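Local structure of Dbv8 protein (Nonomuraea, 4MFZ) at residues 222-230 with 272-280. The protein probably transfers a long-chain acyl group, such as the decanoyl chain of decanoyl-CoA, onto the amino sugar of a glycopeptide antibiotic, as a GNAT-family N-acyltransferase. Sequence-based numbering, arbitrary orientation.
Sequences GPLIPDIYY and HILQLRRGW. With MFK (decanoyl-CoA), chain B.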
ATOM      1  N   GLY A 222      -2.324   7.603 -14.211  1.00 22.00           N
ATOM      2  CA  GLY A 222      -2.525   8.922 -14.832  1.00 20.82           C
ATOM      3  C   GLY A 222      -3.576   9.819 -14.146  1.00 21.33           C
ATOM      4  O   GLY A 222      -4.117   9.469 -13.087  1.00 21.28           O
ATOM      5  N   PRO A 223      -3.872  10.980 -14.763  1.00 19.06           N
ATOM      6  CA  PRO A 223      -4.766  11.967 -14.188  1.00 18.97           C
ATOM      7  C   PRO A 223      -6.152  11.396 -13.931  1.00 18.25           C
ATOM      8  O   PRO A 223      -6.629  10.535 -14.683  1.00 18.92           O
ATOM      9  CB  PRO A 223      -4.873  13.074 -15.265  1.00 18.54           C
ATOM     10  CG  PRO A 223      -3.922  12.732 -16.341  1.00 20.49           C
ATOM     11  CD  PRO A 223      -3.384  11.339 -16.114  1.00 19.80           C
ATOM     12  N   LEU A 224      -6.812  11.915 -12.912  1.00 17.52           N
ATOM     13  CA  LEU A 224      -8.123  11.415 -12.533  1.00 17.31           C
ATOM     14  C   LEU A 224      -9.234  12.042 -13.383  1.00 16.66           C
ATOM     15  O   LEU A 224     -10.043  12.804 -12.870  1.00 17.85           O
ATOM     16  CB  LEU A 224      -8.326  11.721 -11.055  1.00 17.78           C
ATOM     17  CG  LEU A 224      -9.474  11.063 -10.307  1.00 18.43           C
ATOM     18  CD1 LEU A 224      -9.351   9.539 -10.295  1.00 18.53           C
ATOM     19  CD2 LEU A 224      -9.476  11.626  -8.892  1.00 18.78           C
ATOM     20  N   ILE A 225      -9.302  11.742 -14.676  1.00 16.54           N
ATOM     21  CA  ILE A 225     -10.414  12.282 -15.455  1.00 16.38           C
ATOM     22  C   ILE A 225     -11.745  11.728 -14.908  1.00 16.30           C
ATOM     23  O   ILE A 225     -11.827  10.574 -14.451  1.00 14.96           O
ATOM     24  CB  ILE A 225     -10.299  12.079 -16.996  1.00 16.54           C
ATOM     25  CG1 ILE A 225     -10.433  10.603 -17.397  1.00 16.84           C
ATOM     26  CG2 ILE A 225      -9.020  12.740 -17.541  1.00 16.52           C
ATOM     27  CD1 ILE A 225     -10.447  10.371 -18.905  1.00 15.83           C
ATOM     28  N   PRO A 226     -12.780  12.564 -14.920  1.00 15.74           N
ATOM     29  CA  PRO A 226     -14.103  12.155 -14.414  1.00 16.32           C
ATOM     30  C   PRO A 226     -14.593  10.787 -14.910  1.00 16.99           C
ATOM     31  O   PRO A 226     -15.176  10.027 -14.120  1.00 15.90           O
ATOM     32  CB  PRO A 226     -15.016  13.292 -14.911  1.00 15.46           C
ATOM     33  CG  PRO A 226     -14.109  14.493 -14.920  1.00 15.71           C
ATOM     34  CD  PRO A 226     -12.768  13.968 -15.383  1.00 15.34           C
ATOM     35  N   ASP A 227     -14.356  10.466 -16.192  1.00 16.49           N
ATOM     36  CA  ASP A 227     -14.848   9.213 -16.768  1.00 17.53           C
ATOM     37  C   ASP A 227     -14.222   7.988 -16.084  1.00 17.01           C
ATOM     38  O   ASP A 227     -14.884   6.982 -15.865  1.00 15.87           O
ATOM     39  CB  ASP A 227     -14.574   9.134 -18.299  1.00 18.47           C
ATOM     40  CG  ASP A 227     -15.635   9.821 -19.128  1.00 21.41           C
ATOM     41  OD1 ASP A 227     -16.642  10.310 -18.569  1.00 22.11           O
ATOM     42  OD2 ASP A 227     -15.476   9.864 -20.377  1.00 25.51           O
ATOM     43  N   ILE A 228     -12.933   8.057 -15.791  1.00 16.27           N
ATOM     44  CA  ILE A 228     -12.314   6.911 -15.149  1.00 16.38           C
ATOM     45  C   ILE A 228     -12.663   6.865 -13.656  1.00 15.76           C
ATOM     46  O   ILE A 228     -12.800   5.787 -13.110  1.00 16.54           O
ATOM     47  CB  ILE A 228     -10.788   6.790 -15.430  1.00 16.54           C
ATOM     48  CG1 ILE A 228     -10.000   7.806 -14.588  1.00 16.00           C
ATOM     49  CG2 ILE A 228     -10.529   6.863 -16.942  1.00 16.16           C
ATOM     50  CD1 ILE A 228      -8.509   7.833 -14.846  1.00 19.26           C
ATOM     51  N   TYR A 229     -12.833   8.025 -13.024  1.00 14.67           N
ATOM     52  CA  TYR A 229     -13.278   8.066 -11.630  1.00 14.85           C
ATOM     53  C   TYR A 229     -14.676   7.445 -11.458  1.00 14.71           C
ATOM     54  O   TYR A 229     -14.865   6.560 -10.615  1.00 13.55           O
ATOM     55  CB  TYR A 229     -13.202   9.496 -11.046  1.00 14.92           C
ATOM     56  CG  TYR A 229     -13.818   9.665  -9.644  1.00 15.41           C
ATOM     57  CD1 TYR A 229     -15.146  10.025  -9.498  1.00 15.85           C
ATOM     58  CD2 TYR A 229     -13.066   9.473  -8.482  1.00 15.27           C
ATOM     59  CE1 TYR A 229     -15.721  10.193  -8.240  1.00 16.71           C
ATOM     60  CE2 TYR A 229     -13.620   9.648  -7.226  1.00 15.91           C
ATOM     61  CZ  TYR A 229     -14.962   9.998  -7.097  1.00 16.95           C
ATOM     62  OH  TYR A 229     -15.557  10.179  -5.837  1.00 18.33           O
ATOM     63  N   TYR A 230     -15.650   7.907 -12.257  1.00 13.62           N
ATOM     64  CA  TYR A 230     -17.020   7.423 -12.106  1.00 14.40           C
ATOM     65  C   TYR A 230     -17.223   6.011 -12.576  1.00 15.19           C
ATOM     66  O   TYR A 230     -18.032   5.264 -12.001  1.00 15.05           O
ATOM     67  CB  TYR A 230     -18.044   8.353 -12.775  1.00 14.53           C
ATOM     68  CG  TYR A 230     -18.206   9.635 -12.036  1.00 14.62           C
ATOM     69  CD1 TYR A 230     -18.749   9.654 -10.738  1.00 15.12           C
ATOM     70  CD2 TYR A 230     -17.806  10.836 -12.606  1.00 14.20           C
ATOM     71  CE1 TYR A 230     -18.907  10.856 -10.051  1.00 15.14           C
ATOM     72  CE2 TYR A 230     -17.958  12.038 -11.929  1.00 15.27           C
ATOM     73  CZ  TYR A 230     -18.516  12.048 -10.652  1.00 15.48           C
ATOM     74  OH  TYR A 230     -18.643  13.258  -9.962  1.00 15.87           O
ATOM     75  N   HIS A 272      -9.714  18.402 -12.025  1.00 19.68           N
ATOM     76  CA  HIS A 272     -10.429  17.153 -11.734  1.00 18.54           C
ATOM     77  C   HIS A 272     -10.640  17.017 -10.227  1.00 17.80           C
ATOM     78  O   HIS A 272     -11.654  16.507  -9.804  1.00 16.72           O
ATOM     79  CB  HIS A 272      -9.662  15.910 -12.202  1.00 19.00           C
ATOM     80  CG  HIS A 272      -9.220  15.916 -13.662  1.00 19.07           C
ATOM     81  ND1 HIS A 272     -10.038  16.289 -14.698  1.00 19.79           N
ATOM     82  CD2 HIS A 272      -8.028  15.506 -14.234  1.00 17.81           C
ATOM     83  CE1 HIS A 272      -9.375  16.142 -15.862  1.00 19.16           C
ATOM     84  NE2 HIS A 272      -8.143  15.668 -15.584  1.00 19.63           N
ATOM     85  N   ILE A 273      -9.656  17.446  -9.421  1.00 17.69           N
ATOM     86  CA  ILE A 273      -9.724  17.359  -7.952  1.00 17.68           C
ATOM     87  C   ILE A 273     -10.891  18.223  -7.447  1.00 18.12           C
ATOM     88  O   ILE A 273     -11.767  17.727  -6.721  1.00 17.34           O
ATOM     89  CB  ILE A 273      -8.387  17.789  -7.267  1.00 19.07           C
ATOM     90  CG1 ILE A 273      -7.264  16.777  -7.554  1.00 17.87           C
ATOM     91  CG2 ILE A 273      -8.555  17.985  -5.746  1.00 18.53           C
ATOM     92  CD1 ILE A 273      -5.857  17.351  -7.412  1.00 18.37           C
ATOM     93  N   LEU A 274     -10.944  19.484  -7.890  1.00 17.16           N
ATOM     94  CA  LEU A 274     -11.989  20.383  -7.415  1.00 18.34           C
ATOM     95  C   LEU A 274     -13.370  19.906  -7.827  1.00 17.95           C
ATOM     96  O   LEU A 274     -14.303  19.907  -7.029  1.00 17.22           O
ATOM     97  CB  LEU A 274     -11.766  21.832  -7.868  1.00 17.92           C
ATOM     98  CG  LEU A 274     -10.444  22.476  -7.486  1.00 18.99           C
ATOM     99  CD1 LEU A 274     -10.457  23.924  -7.978  1.00 18.83           C
ATOM    100  CD2 LEU A 274     -10.137  22.397  -5.985  1.00 19.42           C
ATOM    101  N   GLN A 275     -13.507  19.493  -9.077  1.00 18.77           N
ATOM    102  CA  GLN A 275     -14.780  18.953  -9.516  1.00 18.76           C
ATOM    103  C   GLN A 275     -15.188  17.667  -8.756  1.00 17.98           C
ATOM    104  O   GLN A 275     -16.314  17.573  -8.229  1.00 17.63           O
ATOM    105  CB  GLN A 275     -14.758  18.700 -11.031  1.00 20.55           C
ATOM    106  CG  GLN A 275     -15.936  17.859 -11.501  1.00 21.94           C
ATOM    107  CD  GLN A 275     -15.975  17.666 -13.010  1.00 24.50           C
ATOM    108  OE1 GLN A 275     -15.326  18.398 -13.764  1.00 23.05           O
ATOM    109  NE2 GLN A 275     -16.759  16.678 -13.455  1.00 23.81           N
ATOM    110  N   LEU A 276     -14.289  16.680  -8.703  1.00 17.59           N
ATOM    111  CA  LEU A 276     -14.692  15.353  -8.218  1.00 17.87           C
ATOM    112  C   LEU A 276     -14.939  15.305  -6.720  1.00 16.85           C
ATOM    113  O   LEU A 276     -15.789  14.558  -6.265  1.00 19.32           O
ATOM    114  CB  LEU A 276     -13.736  14.230  -8.686  1.00 17.85           C
ATOM    115  CG  LEU A 276     -13.667  14.069 -10.223  1.00 17.69           C
ATOM    116  CD1 LEU A 276     -12.622  13.030 -10.569  1.00 16.98           C
ATOM    117  CD2 LEU A 276     -15.014  13.654 -10.788  1.00 16.96           C
ATOM    118  N   ARG A 277     -14.230  16.112  -5.969  1.00 17.52           N
ATOM    119  CA  ARG A 277     -14.391  16.141  -4.504  1.00 17.85           C
ATOM    120  C   ARG A 277     -15.747  16.737  -4.025  1.00 17.94           C
ATOM    121  O   ARG A 277     -16.169  16.505  -2.881  1.00 18.22           O
ATOM    122  CB  ARG A 277     -13.201  16.847  -3.866  1.00 17.58           C
ATOM    123  CG  ARG A 277     -13.215  18.370  -3.909  1.00 17.57           C
ATOM    124  CD  ARG A 277     -11.885  18.890  -3.374  1.00 18.76           C
ATOM    125  NE  ARG A 277     -11.890  20.345  -3.187  1.00 19.72           N
ATOM    126  CZ  ARG A 277     -10.919  21.029  -2.607  1.00 19.92           C
ATOM    127  NH1 ARG A 277      -9.851  20.405  -2.150  1.00 21.89           N
ATOM    128  NH2 ARG A 277     -11.024  22.347  -2.477  1.00 20.99           N
ATOM    129  N   ARG A 278     -16.436  17.469  -4.893  1.00 17.25           N
ATOM    130  CA  ARG A 278     -17.793  17.968  -4.565  1.00 18.84           C
ATOM    131  C   ARG A 278     -18.770  16.825  -4.241  1.00 19.61           C
ATOM    132  O   ARG A 278     -19.822  17.052  -3.650  1.00 19.84           O
ATOM    133  CB  ARG A 278     -18.384  18.809  -5.708  1.00 17.80           C
ATOM    134  CG  ARG A 278     -17.612  20.062  -6.007  1.00 17.50           C
ATOM    135  CD  ARG A 278     -18.198  20.766  -7.226  1.00 18.50           C
ATOM    136  NE  ARG A 278     -17.484  22.017  -7.452  1.00 20.37           N
ATOM    137  CZ  ARG A 278     -16.958  22.406  -8.603  1.00 22.25           C
ATOM    138  NH1 ARG A 278     -17.086  21.676  -9.701  1.00 21.59           N
ATOM    139  NH2 ARG A 278     -16.312  23.559  -8.657  1.00 23.98           N
ATOM    140  N   GLY A 279     -18.423  15.592  -4.623  1.00 20.09           N
ATOM    141  CA  GLY A 279     -19.285  14.446  -4.362  1.00 19.36           C
ATOM    142  C   GLY A 279     -19.055  13.896  -2.971  1.00 20.69           C
ATOM    143  O   GLY A 279     -19.712  12.946  -2.550  1.00 21.03           O
ATOM    144  N   TRP A 280     -18.086  14.474  -2.273  1.00 21.81           N
ATOM    145  CA  TRP A 280     -17.674  14.008  -0.949  1.00 22.19           C
ATOM    146  C   TRP A 280     -18.208  14.913   0.115  1.00 22.60           C
ATOM    147  O   TRP A 280     -18.266  16.113  -0.071  1.00 21.83           O
ATOM    148  CB  TRP A 280     -16.152  13.970  -0.883  1.00 20.82           C
ATOM    149  CG  TRP A 280     -15.568  12.773  -1.591  1.00 21.66           C
ATOM    150  CD1 TRP A 280     -15.540  12.513  -2.970  1.00 20.70           C
ATOM    151  CD2 TRP A 280     -14.933  11.609  -0.967  1.00 21.71           C
ATOM    152  NE1 TRP A 280     -14.942  11.307  -3.225  1.00 21.66           N
ATOM    153  CE2 TRP A 280     -14.544  10.717  -2.066  1.00 22.18           C
ATOM    154  CE3 TRP A 280     -14.641  11.240   0.349  1.00 21.67           C
ATOM    155  CZ2 TRP A 280     -13.904   9.509  -1.835  1.00 23.02           C
ATOM    156  CZ3 TRP A 280     -13.990  10.023   0.569  1.00 23.70           C
ATOM    157  CH2 TRP A 280     -13.633   9.174  -0.498  1.00 23.75           C
TER
HETATM  158  CCG MFK B 401     -10.977  13.922  -6.186  1.00 32.88           C
HETATM  159  CCF MFK B 401     -12.172  13.275  -5.488  1.00 29.78           C
HETATM  160  CCE MFK B 401     -11.684  12.158  -4.590  1.00 30.49           C
HETATM  161  CCD MFK B 401     -11.208  12.765  -3.294  1.00 30.34           C
HETATM  162  CCC MFK B 401     -11.253  11.689  -2.227  1.00 31.00           C
HETATM  163  CCB MFK B 401      -9.858  11.398  -1.730  1.00 32.49           C
HETATM  164  CCA MFK B 401      -9.990  10.598  -0.446  1.00 32.85           C
HETATM  165  CBZ MFK B 401      -9.417   9.211  -0.697  1.00 34.06           C
HETATM  166  CAK MFK B 401      -8.147   9.037   0.114  1.00 34.56           C
HETATM  167  CAJ MFK B 401      -6.953   8.831  -0.829  1.00 37.43           C
HETATM  168  OAL MFK B 401      -7.062   8.233  -1.904  1.00 37.79           O
HETATM  169  SAI MFK B 401      -5.455   9.497  -0.211  1.00 37.26           S
HETATM  170  CAH MFK B 401      -4.274   9.176  -1.590  1.00 33.32           C
HETATM  171  CAG MFK B 401      -4.502  10.105  -2.787  1.00 28.97           C
HETATM  172  NAF MFK B 401      -3.562   9.678  -3.837  1.00 26.87           N
HETATM  173  CAE MFK B 401      -2.619  10.488  -4.351  1.00 24.85           C
HETATM  174  OAM MFK B 401      -2.478  11.668  -4.037  1.00 23.42           O
HETATM  175  CAD MFK B 401      -1.725   9.840  -5.429  1.00 23.86           C
HETATM  176  CAC MFK B 401      -0.857  10.915  -6.111  1.00 22.26           C
HETATM  177  NAB MFK B 401      -1.701  11.976  -6.698  1.00 21.36           N
HETATM  178  CAA MFK B 401      -1.994  11.920  -8.006  1.00 22.06           C
HETATM  179  OAO MFK B 401      -1.591  11.009  -8.745  1.00 23.29           O
HETATM  180  CAN MFK B 401      -2.832  13.075  -8.574  1.00 20.31           C
HETATM  181  OAU MFK B 401      -2.898  14.174  -7.637  1.00 21.40           O
HETATM  182  CAP MFK B 401      -4.247  12.644  -9.018  1.00 20.13           C
HETATM  183  CAR MFK B 401      -4.985  12.025  -7.840  1.00 20.97           C
HETATM  184  CAS MFK B 401      -4.227  11.625 -10.153  1.00 20.17           C
HETATM  185  CAQ MFK B 401      -5.012  13.877  -9.490  1.00 19.60           C
HETATM  186  OAT MFK B 401      -4.296  14.439 -10.568  1.00 18.74           O
HETATM  187  PAV MFK B 401      -5.020  15.241 -11.765  1.00 19.65           P
HETATM  188  OAX MFK B 401      -6.125  14.456 -12.338  1.00 18.77           O
HETATM  189  OAW MFK B 401      -3.954  15.752 -12.676  1.00 20.57           O
HETATM  190  OAY MFK B 401      -5.614  16.436 -10.863  1.00 19.61           O
HETATM  191  PAZ MFK B 401      -6.112  17.879 -11.357  1.00 20.18           P
HETATM  192  OBA MFK B 401      -6.960  18.453 -10.156  1.00 19.05           O
HETATM  193  OBB MFK B 401      -6.902  17.853 -12.606  1.00 19.51           O
HETATM  194  O5' MFK B 401      -4.805  18.818 -11.319  1.00 20.58           O
HETATM  195  C5' MFK B 401      -4.824  20.193 -11.629  1.00 20.92           C
HETATM  196  C4' MFK B 401      -3.377  20.695 -11.569  1.00 22.31           C
HETATM  197  O4' MFK B 401      -2.568  20.137 -10.461  1.00 23.10           O
HETATM  198  C3' MFK B 401      -2.613  20.301 -12.810  1.00 22.64           C
HETATM  199  O3' MFK B 401      -1.634  21.314 -13.044  1.00 23.59           O
HETATM  200  PBV MFK B 401      -1.444  21.876 -14.553  1.00 26.12           P
HETATM  201  OBW MFK B 401      -0.708  20.669 -15.268  1.00 29.55           O
HETATM  202  OBY MFK B 401      -0.435  23.138 -14.372  1.00 26.25           O
HETATM  203  OBX MFK B 401      -2.670  22.152 -15.298  1.00 26.69           O
HETATM  204  C2' MFK B 401      -1.961  18.991 -12.358  1.00 23.29           C
HETATM  205  O2' MFK B 401      -0.850  18.605 -13.145  1.00 24.14           O
HETATM  206  C1' MFK B 401      -1.491  19.339 -10.978  1.00 22.92           C
HETATM  207  N9  MFK B 401      -1.321  18.120 -10.144  1.00 22.79           N
HETATM  208  C8  MFK B 401      -2.299  17.386  -9.600  1.00 22.94           C
HETATM  209  N7  MFK B 401      -1.727  16.386  -8.917  1.00 22.98           N
HETATM  210  C5  MFK B 401      -0.395  16.537  -8.991  1.00 23.94           C
HETATM  211  C4  MFK B 401      -0.159  17.609  -9.754  1.00 22.99           C
HETATM  212  N3  MFK B 401       1.098  18.025  -9.972  1.00 24.97           N
HETATM  213  C2  MFK B 401       2.313  17.300  -9.520  1.00 23.35           C
HETATM  214  N1  MFK B 401       1.921  16.136  -8.700  1.00 24.96           N
HETATM  215  C6  MFK B 401       0.634  15.830  -8.480  1.00 23.92           C
HETATM  216  N6  MFK B 401       0.341  14.773  -7.724  1.00 23.86           N
HETATM  217  O   HOH W   1     -18.876  15.522 -11.456  1.00 16.23           O
HETATM  218  O   HOH W   2     -18.037  13.072  -7.287  1.00 21.00           O
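Leu276 packs against Leu224, Pro226, Tyr229 and Tyr230 in a mainly apolar contact that joins the loop and first turn of helix 226-243 to helix 272-277 and the turn that follows it, lining part of the decanoyl-CoA pocket in the GNAT-like domain. Its two methyls divide the work. CD1 of Leu276 lies 3.7 Å from CG of Leu224 and also touches CB of Tyr229, while CD2 of Leu276 touches CB of Pro226 and approaches the Tyr230 ring obliquely, 3.5 Å from CE2 of Tyr230. The axes of segments 226-230 and 272-277 come within 11.2 Å at 40°, a separation bridged by these side chains.

At the loop end the imidazole of His272 turns one face to CA of Ile225, which is 4.0 Å from the ring centroid and 5° off its normal, a CH-pi contact. CB of His272 points toward the loop, and CG, anti to the carbonyl carbon, carries the ring to Ile225 CA and beside Pro226, whose CD meets ND1. At the far end, NE1 of Trp280 donates to OH of Tyr229 (2.9 Å), the acceptor tilted 18° from the indole plane. Two waters link the Tyr230 hydroxyl to Gln275 NE2 and Leu276 O.

Decanoyl-CoA runs along the contact. N of His272 donates to OBB (2.9 Å) and N of Ile273 to OBA (3.0 Å) of decanoyl-CoA, both oxygens on the same phosphorus, and the ligand's acyl-chain atom CCC lies over a face of the Trp280 indole, 3.4 Å from CE2 of Trp280. Beyond the pair, Tyr229 and Trp280 both rest on Ile336 of strand 330-337, and Leu224 and Tyr229 on Leu199 of strand 199-205.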